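Local coordinates for Rubredoxin\:oxygen oxidoreductase (Desulfovibrio gigas, PDB 1E5D), which catalyses the four-electron reduction of one oxygen molecule to two water molecules, using a diiron centre and flavin mononucleotide, at residues A37-V40 / K44-L47; E58-I63 / I67-I72; M269-A274 / V284-C289. One frame throughout, in Å; residues are numbered along the deposited sequence.

Contact 1 (A37-V40 / K44-L47); sequences AYLV and KTTL
Leu39 and Leu47 face each other as a non-hydrogen-bonded pair of an antiparallel beta hairpin, strands 33-40 and 46-48 of the metallo-beta-lactamase-like domain. Their side chains lie on one face of the sheet but diverge. Leu39 swings its CG anti to the backbone N (chi1 -176°), beside its own carbonyl carbon, which brings CD1 to 4.0 Å from Thr45 CG2; the two side chains cross at a slant. Leu47 sends CD2 the other way along the hairpin, 3.4 Å from Tyr38 O and 4.2 Å from Ala37 CB. Ala37 and Leu47 also touch Leu59 and Ile63, respectively, of helix 56-64, which packs on this face. On the other face Val40 and Thr46 form the hydrogen-bonded pair, where Val40 packs on Phe10 and Thr46 on Tyr74 and Val76. The Tyr38 side chain starts away from the partner strand, and its OH is bonded to Pro224 O. The hairpin is thus joined by backbone bonds more than by interlocked side chains: Thr46 N donates to Val40 O at 2.9 Å in the carbonyl plane, while Val40 N reaches Thr46 O at 2.7 Å, with an N-H...O angle of 177°.

Contact 2 (E58-I63 / I67-I72); sequences ELLCGI and IDPKKI
Ile63, near the C-terminal end of helix 56-64, carries most of the helix's share of this contact with the turn that follows, and its two branches divide the work. From CB, CG1 leaves anti to the carbonyl carbon (chi1 -70°) and the chain runs on extended to CD1, which meets Ile72 CD1 at 3.7 Å; the two isoleucine side chains cross at about a right angle. The other branch, CG2, is set beside the carbonyl carbon and serves several neighbours at once. It lies 4.0 Å from Pro69 CG, 4.3 Å from Ile67 CG2, and also touches Ile72 CD1. Leu60, one helical turn earlier, adds a second hydrophobic point: its CD2 rests 4.1 Å from Pro69 CB, crossing the proline ring obliquely. The polar link is backbone to backbone. Ile67 N donates to Ile63 O at 3.1 Å, in the carbonyl plane but bent, with an N-H...O angle of 147°, so the chain leaving the helix is tied back to its last turn. Beyond this bond the segment 67-72 forms a short 3-10 turn at 69-71, in which Lys71 N is bonded to Asp68 O and Ile72 N to Pro69 O. The packing lies away from the diiron and flavin sites, in the connection between helix 56-64 and strand 74-77. Helix 88-95 adjoins it through Leu91 and Ala94, which touch Leu60, and Cys95, which touches Ile72, while Leu39 of strand 33-40 packs against both Ile67 and Ile72.

Contact 3 (M269-A274 / V284-C289); sequences MARVLA and VKLMWC
Leu286 packs on two helix alanines, Ala270 and Ala274, where helix 265-279 lies against strand 283-288 of the flavodoxin-like domain. The segment axes approach to 9.2 Å and run nearly antiparallel, at 168°, as expected where a helix returns to the next strand of a beta-alpha-beta unit. Among the side-chain contacts, Leu286, with CG anti to the backbone N (chi1 -177°), forks against the helix: CD1 meets Ala270 CB at 3.8 Å, and CD2 meets Ala274 CB at 4.0 Å. Ala274 CB also lies 3.8 Å from Val284 CG1, so it touches both strand residues. The Arg271 side chain starts away from the strand, yet its CG is 4.2 Å from Leu286 CD2. A second group of contacts involves the helix backbone: Leu286 CD2 lies 4.0 Å from Arg271 CA, and Val284 CG2 comes to 3.4 Å from Ala274 O. Polar bonding between the segments is absent. Instead, the strand takes its backbone bonds from the neighbouring strand 254-259, where Lys285 pairs with Val255 and Ile257. With no hydrogen bond across it, the contact probably depends on shape fit between methyl groups, and the small alanines let the strand side chains come close; Ile257 and Phe342 add to the seat of the helix.

Overall arrangement
Contacts 1 and 2 belong to the metallo-beta-lactamase-like region, with centres 10 Å apart; contact 3 belongs to the flavodoxin-like region, its centre 50 Å from that of contact 1 and 52 Å from that of contact 2. Along the chain they come in series, each closing before the next opens. Strand 46-48 is followed by helix 56-64, which packs on the sheet of contact 1, and contacts 1 and 2 meet directly, with Thr45 O 3.5 Å from Ile72 CG2 and Leu39 CD2 4.0 Å from Ile63 O. Contact 3 lies on the opposite side of the chain's centre, on the edge of a separate parallel sheet. The three thus sample two regions, the lactamase-like one with the diiron site and the flavodoxin-like one with most of the flavin-binding residues.

Contact 1 (A37-V40 / K44-L47)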
loop_
_atom_site.group_PDB
_atom_site.type_symbol
_atom_site.label_atom_id
_atom_site.label_comp_id
_atom_site.label_asym_id
_atom_site.label_seq_id
_atom_site.Cartn_x
_atom_site.Cartn_y
_atom_site.Cartn_z
ATOM N N ALA A 37 4.311 31.857 6.961
ATOM C CA ALA A 37 4.475 32.986 6.059
ATOM C C ALA A 37 5.181 34.078 6.860
ATOM O O ALA A 37 5.109 34.089 8.094
ATOM C CB ALA A 37 3.158 33.456 5.487
ATOM N N TYR A 38 5.880 34.962 6.154
ATOM C CA TYR A 38 6.627 35.998 6.868
ATOM C C TYR A 38 6.290 37.376 6.318
ATOM O O TYR A 38 6.445 37.664 5.133
ATOM C CB TYR A 38 8.131 35.701 6.807
ATOM C CG TYR A 38 8.413 34.348 7.437
ATOM C CD1 TYR A 38 8.352 33.203 6.652
ATOM C CD2 TYR A 38 8.715 34.208 8.782
ATOM C CE1 TYR A 38 8.596 31.960 7.198
ATOM C CE2 TYR A 38 8.962 32.960 9.337
ATOM C CZ TYR A 38 8.899 31.843 8.537
ATOM O OH TYR A 38 9.139 30.589 9.045
ATOM N N LEU A 39 5.812 38.201 7.238
ATOM C CA LEU A 39 5.490 39.596 7.015
ATOM C C LEU A 39 6.694 40.482 7.328
ATOM O O LEU A 39 7.177 40.490 8.464
ATOM C CB LEU A 39 4.307 39.993 7.898
ATOM C CG LEU A 39 3.786 41.414 7.696
ATOM C CD1 LEU A 39 3.234 41.564 6.287
ATOM C CD2 LEU A 39 2.743 41.764 8.745
ATOM N N VAL A 40 7.180 41.210 6.333
ATOM C CA VAL A 40 8.296 42.128 6.535
ATOM C C VAL A 40 7.861 43.582 6.364
ATOM O O VAL A 40 7.475 44.021 5.277
ATOM C CB VAL A 40 9.458 41.830 5.571
ATOM C CG1 VAL A 40 10.595 42.811 5.814
ATOM C CG2 VAL A 40 9.924 40.394 5.728
ATOM N N LYS A 44 8.002 49.531 1.254
ATOM C CA LYS A 44 7.331 48.471 0.521
ATOM C C LYS A 44 7.111 47.301 1.480
ATOM O O LYS A 44 8.046 46.561 1.796
ATOM C CB LYS A 44 8.162 48.075 -0.691
ATOM C CG LYS A 44 7.846 48.782 -1.989
ATOM C CD LYS A 44 7.061 50.065 -1.825
ATOM C CE LYS A 44 6.144 50.343 -3.001
ATOM N NZ LYS A 44 6.699 49.829 -4.283
ATOM N N THR A 45 5.888 47.140 1.983
ATOM C CA THR A 45 5.668 46.073 2.958
ATOM C C THR A 45 5.391 44.746 2.259
ATOM O O THR A 45 4.539 44.647 1.377
ATOM C CB THR A 45 4.521 46.397 3.929
ATOM O OG1 THR A 45 4.942 47.425 4.831
ATOM C CG2 THR A 45 4.202 45.167 4.768
ATOM N N THR A 46 6.136 43.715 2.668
ATOM C CA THR A 46 6.127 42.471 1.915
ATOM C C THR A 46 5.752 41.236 2.722
ATOM O O THR A 46 6.146 41.032 3.866
ATOM C CB THR A 46 7.516 42.216 1.284
ATOM O OG1 THR A 46 7.849 43.318 0.441
ATOM C CG2 THR A 46 7.464 40.977 0.413
ATOM N N LEU A 47 4.965 40.401 2.058
ATOM C CA LEU A 47 4.534 39.099 2.534
ATOM C C LEU A 47 5.271 38.000 1.781
ATOM O O LEU A 47 5.197 37.915 0.548
ATOM C CB LEU A 47 3.033 38.976 2.334
ATOM C CG LEU A 47 2.240 38.085 3.280
ATOM C CD1 LEU A 47 1.506 37.040 2.465
ATOM C CD2 LEU A 47 3.134 37.440 4.321
#

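Contact 2 (E58-I63 / I67-I72)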
loop_
_atom_site.group_PDB
_atom_site.type_symbol
_atom_site.label_atom_id
_atom_site.label_comp_id
_atom_site.label_asym_id
_atom_site.label_seq_id
_atom_site.Cartn_x
_atom_site.Cartn_y
_atom_site.Cartn_z
ATOM N N GLU A 58 -6.767 32.509 9.181
ATOM C CA GLU A 58 -5.788 32.669 10.253
ATOM C C GLU A 58 -4.620 33.523 9.775
ATOM O O GLU A 58 -4.029 34.266 10.550
ATOM C CB GLU A 58 -5.252 31.329 10.739
ATOM C CG GLU A 58 -6.296 30.361 11.254
ATOM C CD GLU A 58 -5.739 29.474 12.354
ATOM O OE1 GLU A 58 -4.506 29.504 12.566
ATOM O OE2 GLU A 58 -6.546 28.759 12.987
ATOM N N LEU A 59 -4.289 33.399 8.492
ATOM C CA LEU A 59 -3.173 34.182 7.965
ATOM C C LEU A 59 -3.521 35.663 7.995
ATOM O O LEU A 59 -2.750 36.484 8.488
ATOM C CB LEU A 59 -2.803 33.725 6.555
ATOM C CG LEU A 59 -1.784 34.563 5.787
ATOM C CD1 LEU A 59 -0.438 34.591 6.502
ATOM C CD2 LEU A 59 -1.610 34.037 4.372
ATOM N N LEU A 60 -4.696 36.009 7.467
ATOM C CA LEU A 60 -5.049 37.427 7.380
ATOM C C LEU A 60 -5.186 38.037 8.769
ATOM O O LEU A 60 -4.807 39.186 8.994
ATOM C CB LEU A 60 -6.334 37.614 6.580
ATOM C CG LEU A 60 -6.219 37.453 5.062
ATOM C CD1 LEU A 60 -7.599 37.249 4.455
ATOM C CD2 LEU A 60 -5.511 38.652 4.457
ATOM N N CYS A 61 -5.723 37.252 9.695
ATOM C CA CYS A 61 -5.869 37.717 11.067
ATOM C C CYS A 61 -4.500 38.073 11.633
ATOM O O CYS A 61 -4.305 39.121 12.244
ATOM C CB CYS A 61 -6.538 36.655 11.937
ATOM S SG CYS A 61 -8.042 37.177 12.802
ATOM N N GLY A 62 -3.541 37.183 11.414
ATOM C CA GLY A 62 -2.196 37.359 11.953
ATOM C C GLY A 62 -1.567 38.598 11.359
ATOM O O GLY A 62 -1.112 39.474 12.082
ATOM N N ILE A 63 -1.570 38.638 10.034
ATOM C CA ILE A 63 -1.133 39.801 9.293
ATOM C C ILE A 63 -1.714 41.087 9.883
ATOM O O ILE A 63 -0.994 42.026 10.216
ATOM C CB ILE A 63 -1.584 39.736 7.821
ATOM C CG1 ILE A 63 -0.876 38.679 6.984
ATOM C CG2 ILE A 63 -1.463 41.120 7.189
ATOM C CD1 ILE A 63 -1.117 38.791 5.492
ATOM N N ILE A 67 -0.616 45.013 10.808
ATOM C CA ILE A 67 -0.901 46.010 9.796
ATOM C C ILE A 67 -2.136 45.653 8.989
ATOM O O ILE A 67 -2.496 44.481 8.874
ATOM C CB ILE A 67 0.305 46.134 8.837
ATOM C CG1 ILE A 67 0.342 47.459 8.081
ATOM C CG2 ILE A 67 0.350 44.938 7.891
ATOM C CD1 ILE A 67 1.285 47.508 6.906
ATOM N N ASP A 68 -2.802 46.649 8.419
ATOM C CA ASP A 68 -3.938 46.370 7.548
ATOM C C ASP A 68 -3.447 45.679 6.284
ATOM O O ASP A 68 -2.565 46.213 5.606
ATOM C CB ASP A 68 -4.699 47.641 7.160
ATOM C CG ASP A 68 -6.101 47.320 6.679
ATOM O OD1 ASP A 68 -6.267 46.706 5.607
ATOM O OD2 ASP A 68 -7.059 47.683 7.393
ATOM N N PRO A 69 -4.002 44.516 5.976
ATOM C CA PRO A 69 -3.554 43.755 4.804
ATOM C C PRO A 69 -3.479 44.581 3.524
ATOM O O PRO A 69 -2.634 44.289 2.674
ATOM C CB PRO A 69 -4.629 42.667 4.684
ATOM C CG PRO A 69 -5.077 42.466 6.093
ATOM C CD PRO A 69 -5.077 43.837 6.711
ATOM N N LYS A 70 -4.323 45.591 3.350
ATOM C CA LYS A 70 -4.331 46.375 2.111
ATOM C C LYS A 70 -3.106 47.280 2.000
ATOM O O LYS A 70 -2.900 47.914 0.962
ATOM C CB LYS A 70 -5.612 47.203 1.993
ATOM C CG LYS A 70 -5.539 48.588 2.598
ATOM C CD LYS A 70 -6.500 48.787 3.753
ATOM C CE LYS A 70 -7.064 50.192 3.834
ATOM N NZ LYS A 70 -6.060 51.214 4.241
ATOM N N LYS A 71 -2.298 47.335 3.052
ATOM C CA LYS A 71 -1.060 48.100 3.057
ATOM C C LYS A 71 0.096 47.278 2.511
ATOM O O LYS A 71 1.147 47.821 2.166
ATOM C CB LYS A 71 -0.732 48.578 4.478
ATOM C CG LYS A 71 -1.957 49.110 5.209
ATOM C CD LYS A 71 -1.627 50.232 6.171
ATOM C CE LYS A 71 -1.639 51.589 5.486
ATOM N NZ LYS A 71 -1.588 52.686 6.495
ATOM N N ILE A 72 -0.094 45.962 2.432
ATOM C CA ILE A 72 0.957 45.118 1.873
ATOM C C ILE A 72 1.140 45.451 0.399
ATOM O O ILE A 72 0.152 45.555 -0.336
ATOM C CB ILE A 72 0.646 43.616 2.010
ATOM C CG1 ILE A 72 0.638 43.100 3.451
ATOM C CG2 ILE A 72 1.595 42.805 1.135
ATOM C CD1 ILE A 72 0.120 41.681 3.560
#

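Contact 3 (M269-A274 / V284-C289)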
loop_
_atom_site.group_PDB
_atom_site.type_symbol
_atom_site.label_atom_id
_atom_site.label_comp_id
_atom_site.label_asym_id
_atom_site.label_seq_id
_atom_site.Cartn_x
_atom_site.Cartn_y
_atom_site.Cartn_z
ATOM N N MET A 269 11.718 -15.807 9.332
ATOM C CA MET A 269 12.961 -15.490 8.641
ATOM C C MET A 269 13.411 -14.090 9.039
ATOM O O MET A 269 14.563 -13.873 9.411
ATOM C CB MET A 269 12.743 -15.638 7.133
ATOM C CG MET A 269 12.252 -17.030 6.742
ATOM S SD MET A 269 11.830 -17.159 4.994
ATOM C CE MET A 269 13.440 -16.996 4.239
ATOM N N ALA A 270 12.500 -13.112 8.996
ATOM C CA ALA A 270 12.857 -11.751 9.378
ATOM C C ALA A 270 13.357 -11.680 10.814
ATOM O O ALA A 270 14.363 -11.033 11.111
ATOM C CB ALA A 270 11.671 -10.816 9.210
ATOM N N ARG A 271 12.650 -12.352 11.723
ATOM C CA ARG A 271 13.084 -12.311 13.124
ATOM C C ARG A 271 14.473 -12.914 13.261
ATOM O O ARG A 271 15.332 -12.423 13.989
ATOM C CB ARG A 271 12.093 -13.044 14.024
ATOM C CG ARG A 271 10.725 -12.375 14.109
ATOM C CD ARG A 271 9.767 -13.257 14.901
ATOM N NE ARG A 271 10.091 -13.209 16.325
ATOM C CZ ARG A 271 9.976 -12.096 17.044
ATOM N NH1 ARG A 271 9.554 -10.968 16.486
ATOM N NH2 ARG A 271 10.287 -12.121 18.330
ATOM N N VAL A 272 14.723 -14.004 12.531
ATOM C CA VAL A 272 16.052 -14.598 12.618
ATOM C C VAL A 272 17.106 -13.621 12.107
ATOM O O VAL A 272 18.132 -13.414 12.753
ATOM C CB VAL A 272 16.159 -15.915 11.833
ATOM C CG1 VAL A 272 17.617 -16.202 11.509
ATOM C CG2 VAL A 272 15.537 -17.058 12.622
ATOM N N LEU A 273 16.828 -13.028 10.946
ATOM C CA LEU A 273 17.736 -12.044 10.370
ATOM C C LEU A 273 18.055 -10.969 11.403
ATOM O O LEU A 273 19.220 -10.615 11.578
ATOM C CB LEU A 273 17.157 -11.402 9.107
ATOM C CG LEU A 273 17.332 -12.205 7.815
ATOM C CD1 LEU A 273 16.617 -11.546 6.641
ATOM C CD2 LEU A 273 18.811 -12.387 7.496
ATOM N N ALA A 274 17.010 -10.473 12.070
ATOM C CA ALA A 274 17.240 -9.350 12.977
ATOM C C ALA A 274 18.263 -9.717 14.049
ATOM O O ALA A 274 19.108 -8.895 14.405
ATOM C CB ALA A 274 15.927 -8.898 13.591
ATOM N N VAL A 284 19.466 -2.917 14.570
ATOM C CA VAL A 284 18.453 -3.391 13.631
ATOM C C VAL A 284 17.117 -2.694 13.823
ATOM O O VAL A 284 16.611 -2.502 14.925
ATOM C CB VAL A 284 18.256 -4.910 13.783
ATOM C CG1 VAL A 284 17.183 -5.422 12.837
ATOM C CG2 VAL A 284 19.587 -5.618 13.545
ATOM N N LYS A 285 16.529 -2.311 12.695
ATOM C CA LYS A 285 15.125 -1.945 12.666
ATOM C C LYS A 285 14.391 -3.028 11.856
ATOM O O LYS A 285 14.623 -3.122 10.652
ATOM C CB LYS A 285 14.881 -0.563 12.077
ATOM C CG LYS A 285 15.563 0.572 12.825
ATOM C CD LYS A 285 14.817 0.947 14.093
ATOM C CE LYS A 285 15.745 0.974 15.296
ATOM N NZ LYS A 285 15.168 0.267 16.477
ATOM N N LEU A 286 13.563 -3.788 12.553
ATOM C CA LEU A 286 12.666 -4.783 11.994
ATOM C C LEU A 286 11.266 -4.204 11.819
ATOM O O LEU A 286 10.531 -4.025 12.790
ATOM C CB LEU A 286 12.610 -6.027 12.891
ATOM C CG LEU A 286 11.759 -7.189 12.372
ATOM C CD1 LEU A 286 12.049 -7.431 10.898
ATOM C CD2 LEU A 286 12.008 -8.455 13.165
ATOM N N MET A 287 10.862 -3.899 10.590
ATOM C CA MET A 287 9.599 -3.203 10.374
ATOM C C MET A 287 8.618 -3.959 9.486
ATOM O O MET A 287 8.898 -4.259 8.331
ATOM C CB MET A 287 9.895 -1.816 9.765
ATOM C CG MET A 287 11.020 -1.112 10.520
ATOM S SD MET A 287 11.457 0.491 9.812
ATOM C CE MET A 287 10.150 1.491 10.515
ATOM N N TRP A 288 7.450 -4.251 10.034
ATOM C CA TRP A 288 6.319 -4.865 9.364
ATOM C C TRP A 288 5.530 -3.855 8.544
ATOM O O TRP A 288 5.048 -2.857 9.080
ATOM C CB TRP A 288 5.422 -5.495 10.429
ATOM C CG TRP A 288 4.300 -6.334 9.916
ATOM C CD1 TRP A 288 4.269 -6.989 8.725
ATOM C CD2 TRP A 288 3.055 -6.617 10.560
ATOM N NE1 TRP A 288 3.078 -7.661 8.588
ATOM C CE2 TRP A 288 2.318 -7.452 9.701
ATOM C CE3 TRP A 288 2.481 -6.255 11.782
ATOM C CZ2 TRP A 288 1.041 -7.931 10.009
ATOM C CZ3 TRP A 288 1.218 -6.729 12.090
ATOM C CH2 TRP A 288 0.504 -7.559 11.211
ATOM N N CYS A 289 5.373 -4.074 7.245
ATOM C CA CYS A 289 4.631 -3.133 6.416
ATOM C C CYS A 289 3.183 -2.961 6.845
ATOM O O CYS A 289 2.537 -1.966 6.524
ATOM C CB CYS A 289 4.627 -3.582 4.944
ATOM S SG CYS A 289 6.243 -3.441 4.167
#